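Local coordinates for SIR4-interacting protein SIF2 (Saccharomyces cerevisiae, PDB 1R5M) that acts as a WD-repeat transcriptional corepressor within the Set3 complex, antagonizes telomeric silencing and interacts with SIR4 in yeast, at residues Y388-D399 / V411-V421. Sequence-based numbering, arbitrary orientation.
Sequences YQSSQDNDYIFD and VAYSLQEGSVV
The Asp395 carboxylate grips the turn 414-416. CB lies 4.1 Å from Gln416 CG, at van der Waals range. With CG anti to the backbone N (chi1 -164°), both oxygens reach the turn. Ser414 OG donates to OD1 at only 2.5 Å, while the amide of the next residue, Tyr396 N, bonds OD1 from above the carboxylate plane. OD2 accepts two amides: Leu415 N at 2.8 Å on the syn lone pair, and Gln416 N, which points almost end-on at the oxygen (N-H...O 172°). With an alanine here, Leu415 N, Gln416 N and the Ser414 hydroxyl would probably lose their shared acceptor, and the turn this side-chain tie to 388-399. Beside it, Gln416 NE2 sits 3.3 Å above the centre of the Tyr413 ring and bonds weakly to Asp393 OD1. Ser414 CB lies over a face of Phe398, a CH-pi contact 3.6 Å from the ring centroid. Further along, Val421 CG1 covers the Tyr388 ring, 11° off its normal, and one water bridges the Tyr388 and Tyr413 hydroxyls. Phe398 and Asp399 stand opposite the single Ala412, its N and O bonded to Asp399 O and Phe398 N: a classic beta bulge in a WD-repeat hairpin of this beta-propeller.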
ATOM      1  N   TYR A 388     -13.490  -8.913 -11.801  1.00 11.34           N
ATOM      2  CA  TYR A 388     -12.522  -9.605 -12.649  1.00 11.01           C
ATOM      3  C   TYR A 388     -12.322 -10.987 -12.034  1.00 11.85           C
ATOM      4  O   TYR A 388     -12.019 -11.103 -10.845  1.00 12.07           O
ATOM      5  CB  TYR A 388     -11.188  -8.854 -12.675  1.00 11.84           C
ATOM      6  CG  TYR A 388     -10.148  -9.479 -13.580  1.00 11.93           C
ATOM      7  CD1 TYR A 388     -10.351  -9.561 -14.957  1.00 11.96           C
ATOM      8  CD2 TYR A 388      -8.950  -9.976 -13.061  1.00 13.26           C
ATOM      9  CE1 TYR A 388      -9.386 -10.118 -15.800  1.00 13.59           C
ATOM     10  CE2 TYR A 388      -7.982 -10.535 -13.893  1.00 14.16           C
ATOM     11  CZ  TYR A 388      -8.204 -10.601 -15.260  1.00 15.32           C
ATOM     12  OH  TYR A 388      -7.242 -11.139 -16.087  1.00 15.76           O
ATOM     13  N   GLN A 389     -12.503 -12.029 -12.840  1.00 11.34           N
ATOM     14  CA  GLN A 389     -12.361 -13.400 -12.364  1.00 12.50           C
ATOM     15  C   GLN A 389     -12.491 -14.345 -13.556  1.00 13.70           C
ATOM     16  O   GLN A 389     -12.931 -13.945 -14.629  1.00 13.93           O
ATOM     17  CB  GLN A 389     -13.467 -13.701 -11.338  1.00 14.02           C
ATOM     18  CG  GLN A 389     -13.592 -15.154 -10.881  1.00 16.57           C
ATOM     19  CD  GLN A 389     -12.440 -15.609 -10.004  1.00 15.16           C
ATOM     20  OE1 GLN A 389     -12.622 -15.903  -8.817  1.00 18.00           O
ATOM     21  NE2 GLN A 389     -11.252 -15.671 -10.580  1.00 13.77           N
ATOM     22  N   SER A 390     -12.081 -15.592 -13.369  1.00 15.09           N
ATOM     23  CA  SER A 390     -12.207 -16.595 -14.416  1.00 16.17           C
ATOM     24  C   SER A 390     -12.132 -17.953 -13.744  1.00 15.58           C
ATOM     25  O   SER A 390     -11.555 -18.093 -12.660  1.00 16.71           O
ATOM     26  CB  SER A 390     -11.097 -16.464 -15.462  1.00 18.60           C
ATOM     27  OG  SER A 390      -9.951 -17.214 -15.100  1.00 19.96           O
ATOM     28  N   SER A 391     -12.730 -18.951 -14.378  1.00 14.56           N
ATOM     29  CA  SER A 391     -12.731 -20.294 -13.825  1.00 14.26           C
ATOM     30  C   SER A 391     -11.579 -21.130 -14.370  1.00 13.95           C
ATOM     31  O   SER A 391     -11.541 -22.335 -14.157  1.00 13.92           O
ATOM     32  CB  SER A 391     -14.062 -20.986 -14.133  1.00 16.38           C
ATOM     33  OG  SER A 391     -14.282 -21.071 -15.531  1.00 16.98           O
ATOM     34  N   GLN A 392     -10.627 -20.490 -15.046  1.00 12.67           N
ATOM     35  CA  GLN A 392      -9.505 -21.229 -15.621  1.00 12.12           C
ATOM     36  C   GLN A 392      -8.330 -21.485 -14.672  1.00 12.80           C
ATOM     37  O   GLN A 392      -7.385 -22.196 -15.022  1.00 12.91           O
ATOM     38  CB  GLN A 392      -9.036 -20.552 -16.913  1.00 12.39           C
ATOM     39  CG  GLN A 392      -9.855 -20.968 -18.149  1.00 14.53           C
ATOM     40  CD  GLN A 392     -11.348 -20.706 -18.001  1.00 16.05           C
ATOM     41  OE1 GLN A 392     -11.810 -19.570 -18.117  1.00 14.61           O
ATOM     42  NE2 GLN A 392     -12.110 -21.763 -17.740  1.00 17.74           N
ATOM     43  N   ASP A 393      -8.388 -20.903 -13.477  1.00 11.71           N
ATOM     44  CA  ASP A 393      -7.371 -21.137 -12.450  1.00 12.10           C
ATOM     45  C   ASP A 393      -7.950 -20.705 -11.113  1.00 10.97           C
ATOM     46  O   ASP A 393      -8.928 -19.954 -11.071  1.00 10.66           O
ATOM     47  CB  ASP A 393      -6.077 -20.360 -12.720  1.00 12.26           C
ATOM     48  CG  ASP A 393      -6.214 -18.886 -12.424  1.00 12.62           C
ATOM     49  OD1 ASP A 393      -6.516 -18.117 -13.361  1.00 12.93           O
ATOM     50  OD2 ASP A 393      -6.031 -18.494 -11.248  1.00 11.77           O
ATOM     51  N   ASN A 394      -7.357 -21.183 -10.021  1.00 11.13           N
ATOM     52  CA  ASN A 394      -7.824 -20.837  -8.680  1.00 10.90           C
ATOM     53  C   ASN A 394      -6.699 -20.190  -7.876  1.00 11.22           C
ATOM     54  O   ASN A 394      -6.690 -20.267  -6.649  1.00 11.58           O
ATOM     55  CB  ASN A 394      -8.292 -22.095  -7.946  1.00 12.24           C
ATOM     56  CG  ASN A 394      -7.137 -22.993  -7.560  1.00 11.91           C
ATOM     57  OD1 ASN A 394      -6.123 -23.028  -8.251  1.00 11.99           O
ATOM     58  ND2 ASN A 394      -7.284 -23.725  -6.455  1.00 13.26           N
ATOM     59  N   ASP A 395      -5.753 -19.550  -8.556  1.00 11.28           N
ATOM     60  CA  ASP A 395      -4.630 -18.928  -7.862  1.00 10.45           C
ATOM     61  C   ASP A 395      -5.068 -17.722  -7.031  1.00 11.26           C
ATOM     62  O   ASP A 395      -6.110 -17.119  -7.290  1.00 12.77           O
ATOM     63  CB  ASP A 395      -3.554 -18.512  -8.877  1.00 10.53           C
ATOM     64  CG  ASP A 395      -2.207 -18.207  -8.226  1.00 11.05           C
ATOM     65  OD1 ASP A 395      -2.018 -18.516  -7.032  1.00 12.97           O
ATOM     66  OD2 ASP A 395      -1.328 -17.665  -8.927  1.00 11.97           O
ATOM     67  N   TYR A 396      -4.260 -17.398  -6.025  1.00 12.06           N
ATOM     68  CA  TYR A 396      -4.510 -16.266  -5.134  1.00 12.77           C
ATOM     69  C   TYR A 396      -3.969 -14.982  -5.746  1.00 11.00           C
ATOM     70  O   TYR A 396      -3.036 -15.011  -6.542  1.00 11.22           O
ATOM     71  CB  TYR A 396      -3.764 -16.441  -3.803  1.00 13.87           C
ATOM     72  CG  TYR A 396      -4.173 -17.610  -2.948  1.00 16.05           C
ATOM     73  CD1 TYR A 396      -3.223 -18.521  -2.487  1.00 18.38           C
ATOM     74  CD2 TYR A 396      -5.501 -17.787  -2.562  1.00 17.40           C
ATOM     75  CE1 TYR A 396      -3.586 -19.581  -1.656  1.00 20.52           C
ATOM     76  CE2 TYR A 396      -5.875 -18.840  -1.735  1.00 20.58           C
ATOM     77  CZ  TYR A 396      -4.916 -19.732  -1.283  1.00 21.64           C
ATOM     78  OH  TYR A 396      -5.292 -20.773  -0.460  1.00 22.89           O
ATOM     79  N   ILE A 397      -4.555 -13.858  -5.346  1.00 11.55           N
ATOM     80  CA  ILE A 397      -4.084 -12.540  -5.766  1.00 10.74           C
ATOM     81  C   ILE A 397      -3.502 -11.953  -4.481  1.00 11.85           C
ATOM     82  O   ILE A 397      -4.206 -11.845  -3.478  1.00 13.34           O
ATOM     83  CB  ILE A 397      -5.233 -11.644  -6.261  1.00 10.57           C
ATOM     84  CG1 ILE A 397      -5.740 -12.160  -7.610  1.00 12.93           C
ATOM     85  CG2 ILE A 397      -4.747 -10.198  -6.393  1.00 10.99           C
ATOM     86  CD1 ILE A 397      -6.993 -11.463  -8.099  1.00 12.75           C
ATOM     87  N   PHE A 398      -2.221 -11.596  -4.512  1.00 12.09           N
ATOM     88  CA  PHE A 398      -1.527 -11.045  -3.347  1.00 13.48           C
ATOM     89  C   PHE A 398      -1.451  -9.523  -3.336  1.00 12.97           C
ATOM     90  O   PHE A 398      -1.245  -8.908  -2.284  1.00 13.18           O
ATOM     91  CB  PHE A 398      -0.094 -11.587  -3.287  1.00 16.25           C
ATOM     92  CG  PHE A 398       0.018 -12.996  -2.771  1.00 16.34           C
ATOM     93  CD1 PHE A 398       1.262 -13.616  -2.707  1.00 17.56           C
ATOM     94  CD2 PHE A 398      -1.102 -13.693  -2.324  1.00 17.58           C
ATOM     95  CE1 PHE A 398       1.395 -14.906  -2.205  1.00 18.93           C
ATOM     96  CE2 PHE A 398      -0.980 -14.988  -1.818  1.00 18.11           C
ATOM     97  CZ  PHE A 398       0.271 -15.594  -1.759  1.00 17.54           C
ATOM     98  N   ASP A 399      -1.606  -8.915  -4.503  1.00 10.99           N
ATOM     99  CA  ASP A 399      -1.499  -7.470  -4.596  1.00 11.39           C
ATOM    100  C   ASP A 399      -2.192  -6.929  -5.836  1.00 11.05           C
ATOM    101  O   ASP A 399      -2.392  -7.646  -6.817  1.00 11.14           O
ATOM    102  CB  ASP A 399      -0.011  -7.085  -4.629  1.00 12.73           C
ATOM    103  CG  ASP A 399       0.213  -5.592  -4.786  1.00 13.33           C
ATOM    104  OD1 ASP A 399       0.698  -5.156  -5.855  1.00 12.91           O
ATOM    105  OD2 ASP A 399      -0.099  -4.850  -3.833  1.00 15.76           O
ATOM    106  N   VAL A 411      -2.748  -6.700 -11.511  1.00 10.50           N
ATOM    107  CA  VAL A 411      -3.073  -7.780 -10.591  1.00 10.85           C
ATOM    108  C   VAL A 411      -1.899  -8.744 -10.452  1.00 10.57           C
ATOM    109  O   VAL A 411      -1.406  -9.289 -11.442  1.00 11.47           O
ATOM    110  CB  VAL A 411      -4.311  -8.561 -11.098  1.00 11.48           C
ATOM    111  CG1 VAL A 411      -4.702  -9.628 -10.100  1.00 13.68           C
ATOM    112  CG2 VAL A 411      -5.472  -7.601 -11.337  1.00 13.26           C
ATOM    113  N   ALA A 412      -1.454  -8.947  -9.219  1.00 10.50           N
ATOM    114  CA  ALA A 412      -0.342  -9.844  -8.951  1.00 10.86           C
ATOM    115  C   ALA A 412      -0.836 -11.152  -8.343  1.00 10.86           C
ATOM    116  O   ALA A 412      -1.344 -11.170  -7.221  1.00 10.07           O
ATOM    117  CB  ALA A 412       0.660  -9.166  -8.003  1.00 12.76           C
ATOM    118  N   TYR A 413      -0.705 -12.241  -9.095  1.00 10.77           N
ATOM    119  CA  TYR A 413      -1.111 -13.554  -8.599  1.00 10.80           C
ATOM    120  C   TYR A 413       0.088 -14.173  -7.893  1.00 12.06           C
ATOM    121  O   TYR A 413       1.236 -13.849  -8.205  1.00 14.46           O
ATOM    122  CB  TYR A 413      -1.565 -14.466  -9.745  1.00 10.78           C
ATOM    123  CG  TYR A 413      -2.886 -14.071 -10.365  1.00 10.16           C
ATOM    124  CD1 TYR A 413      -2.938 -13.205 -11.459  1.00 10.31           C
ATOM    125  CD2 TYR A 413      -4.085 -14.564  -9.858  1.00 11.61           C
ATOM    126  CE1 TYR A 413      -4.156 -12.844 -12.035  1.00 13.42           C
ATOM    127  CE2 TYR A 413      -5.309 -14.206 -10.425  1.00 12.41           C
ATOM    128  CZ  TYR A 413      -5.335 -13.349 -11.511  1.00 13.26           C
ATOM    129  OH  TYR A 413      -6.542 -12.998 -12.075  1.00 16.12           O
ATOM    130  N   SER A 414      -0.171 -15.074  -6.953  1.00 12.40           N
ATOM    131  CA  SER A 414       0.914 -15.687  -6.196  1.00 14.38           C
ATOM    132  C   SER A 414       1.870 -16.524  -7.034  1.00 14.52           C
ATOM    133  O   SER A 414       3.083 -16.453  -6.846  1.00 16.55           O
ATOM    134  CB  SER A 414       0.352 -16.547  -5.058  1.00 14.57           C
ATOM    135  OG  SER A 414      -0.223 -17.745  -5.540  1.00 21.70           O
ATOM    136  N   LEU A 415       1.331 -17.292  -7.975  1.00 14.14           N
ATOM    137  CA  LEU A 415       2.154 -18.169  -8.800  1.00 13.75           C
ATOM    138  C   LEU A 415       2.095 -17.942 -10.308  1.00 14.15           C
ATOM    139  O   LEU A 415       3.131 -17.948 -10.980  1.00 15.16           O
ATOM    140  CB  LEU A 415       1.790 -19.625  -8.496  1.00 15.77           C
ATOM    141  CG  LEU A 415       2.060 -20.070  -7.057  1.00 17.31           C
ATOM    142  CD1 LEU A 415       1.374 -21.397  -6.775  1.00 19.50           C
ATOM    143  CD2 LEU A 415       3.562 -20.172  -6.838  1.00 18.40           C
ATOM    144  N   GLN A 416       0.896 -17.741 -10.845  1.00 13.38           N
ATOM    145  CA  GLN A 416       0.761 -17.547 -12.283  1.00 12.67           C
ATOM    146  C   GLN A 416       1.118 -16.147 -12.758  1.00 12.91           C
ATOM    147  O   GLN A 416       1.531 -15.287 -11.977  1.00 13.54           O
ATOM    148  CB  GLN A 416      -0.655 -17.906 -12.754  1.00 13.97           C
ATOM    149  CG  GLN A 416      -1.761 -17.022 -12.212  1.00 14.59           C
ATOM    150  CD  GLN A 416      -3.118 -17.388 -12.786  1.00 16.00           C
ATOM    151  OE1 GLN A 416      -3.340 -18.524 -13.204  1.00 17.51           O
ATOM    152  NE2 GLN A 416      -4.037 -16.433 -12.792  1.00 12.96           N
ATOM    153  N   GLU A 417       0.956 -15.933 -14.057  1.00 13.24           N
ATOM    154  CA  GLU A 417       1.276 -14.657 -14.671  1.00 13.61           C
ATOM    155  C   GLU A 417       0.431 -13.510 -14.146  1.00 12.81           C
ATOM    156  O   GLU A 417      -0.737 -13.688 -13.802  1.00 13.77           O
ATOM    157  CB  GLU A 417       1.111 -14.768 -16.186  1.00 15.99           C
ATOM    158  CG  GLU A 417       2.071 -15.763 -16.817  1.00 20.92           C
ATOM    159  CD  GLU A 417       1.800 -15.986 -18.286  1.00 26.07           C
ATOM    160  OE1 GLU A 417       0.651 -16.341 -18.627  1.00 29.06           O
ATOM    161  OE2 GLU A 417       2.734 -15.813 -19.100  1.00 29.76           O
ATOM    162  N   GLY A 418       1.044 -12.332 -14.076  1.00 12.41           N
ATOM    163  CA  GLY A 418       0.328 -11.153 -13.628  1.00 12.47           C
ATOM    164  C   GLY A 418      -0.610 -10.719 -14.736  1.00 12.02           C
ATOM    165  O   GLY A 418      -0.517 -11.198 -15.869  1.00 11.75           O
ATOM    166  N   SER A 419      -1.505  -9.794 -14.425  1.00 11.32           N
ATOM    167  CA  SER A 419      -2.466  -9.331 -15.412  1.00 11.07           C
ATOM    168  C   SER A 419      -2.798  -7.856 -15.260  1.00 11.90           C
ATOM    169  O   SER A 419      -3.012  -7.375 -14.149  1.00 13.82           O
ATOM    170  CB  SER A 419      -3.752 -10.159 -15.284  1.00 13.43           C
ATOM    171  OG  SER A 419      -4.758  -9.713 -16.175  1.00 17.67           O
ATOM    172  N   VAL A 420      -2.821  -7.133 -16.375  1.00 10.82           N
ATOM    173  CA  VAL A 420      -3.209  -5.730 -16.343  1.00 10.28           C
ATOM    174  C   VAL A 420      -4.614  -5.725 -16.929  1.00 11.68           C
ATOM    175  O   VAL A 420      -4.835  -6.227 -18.033  1.00 12.61           O
ATOM    176  CB  VAL A 420      -2.289  -4.840 -17.205  1.00 11.83           C
ATOM    177  CG1 VAL A 420      -2.805  -3.406 -17.200  1.00 11.57           C
ATOM    178  CG2 VAL A 420      -0.867  -4.884 -16.653  1.00 12.66           C
ATOM    179  N   VAL A 421      -5.562  -5.176 -16.181  1.00 10.64           N
ATOM    180  CA  VAL A 421      -6.947  -5.130 -16.626  1.00 12.07           C
ATOM    181  C   VAL A 421      -7.406  -3.703 -16.864  1.00 11.96           C
ATOM    182  O   VAL A 421      -6.956  -2.773 -16.195  1.00 12.20           O
ATOM    183  CB  VAL A 421      -7.883  -5.789 -15.589  1.00 13.58           C
ATOM    184  CG1 VAL A 421      -7.444  -7.227 -15.339  1.00 15.74           C
ATOM    185  CG2 VAL A 421      -7.871  -4.998 -14.293  1.00 16.01           C
TER
HETATM  186  O   HOH W   1      -5.836 -13.685 -14.811  1.00 25.00           O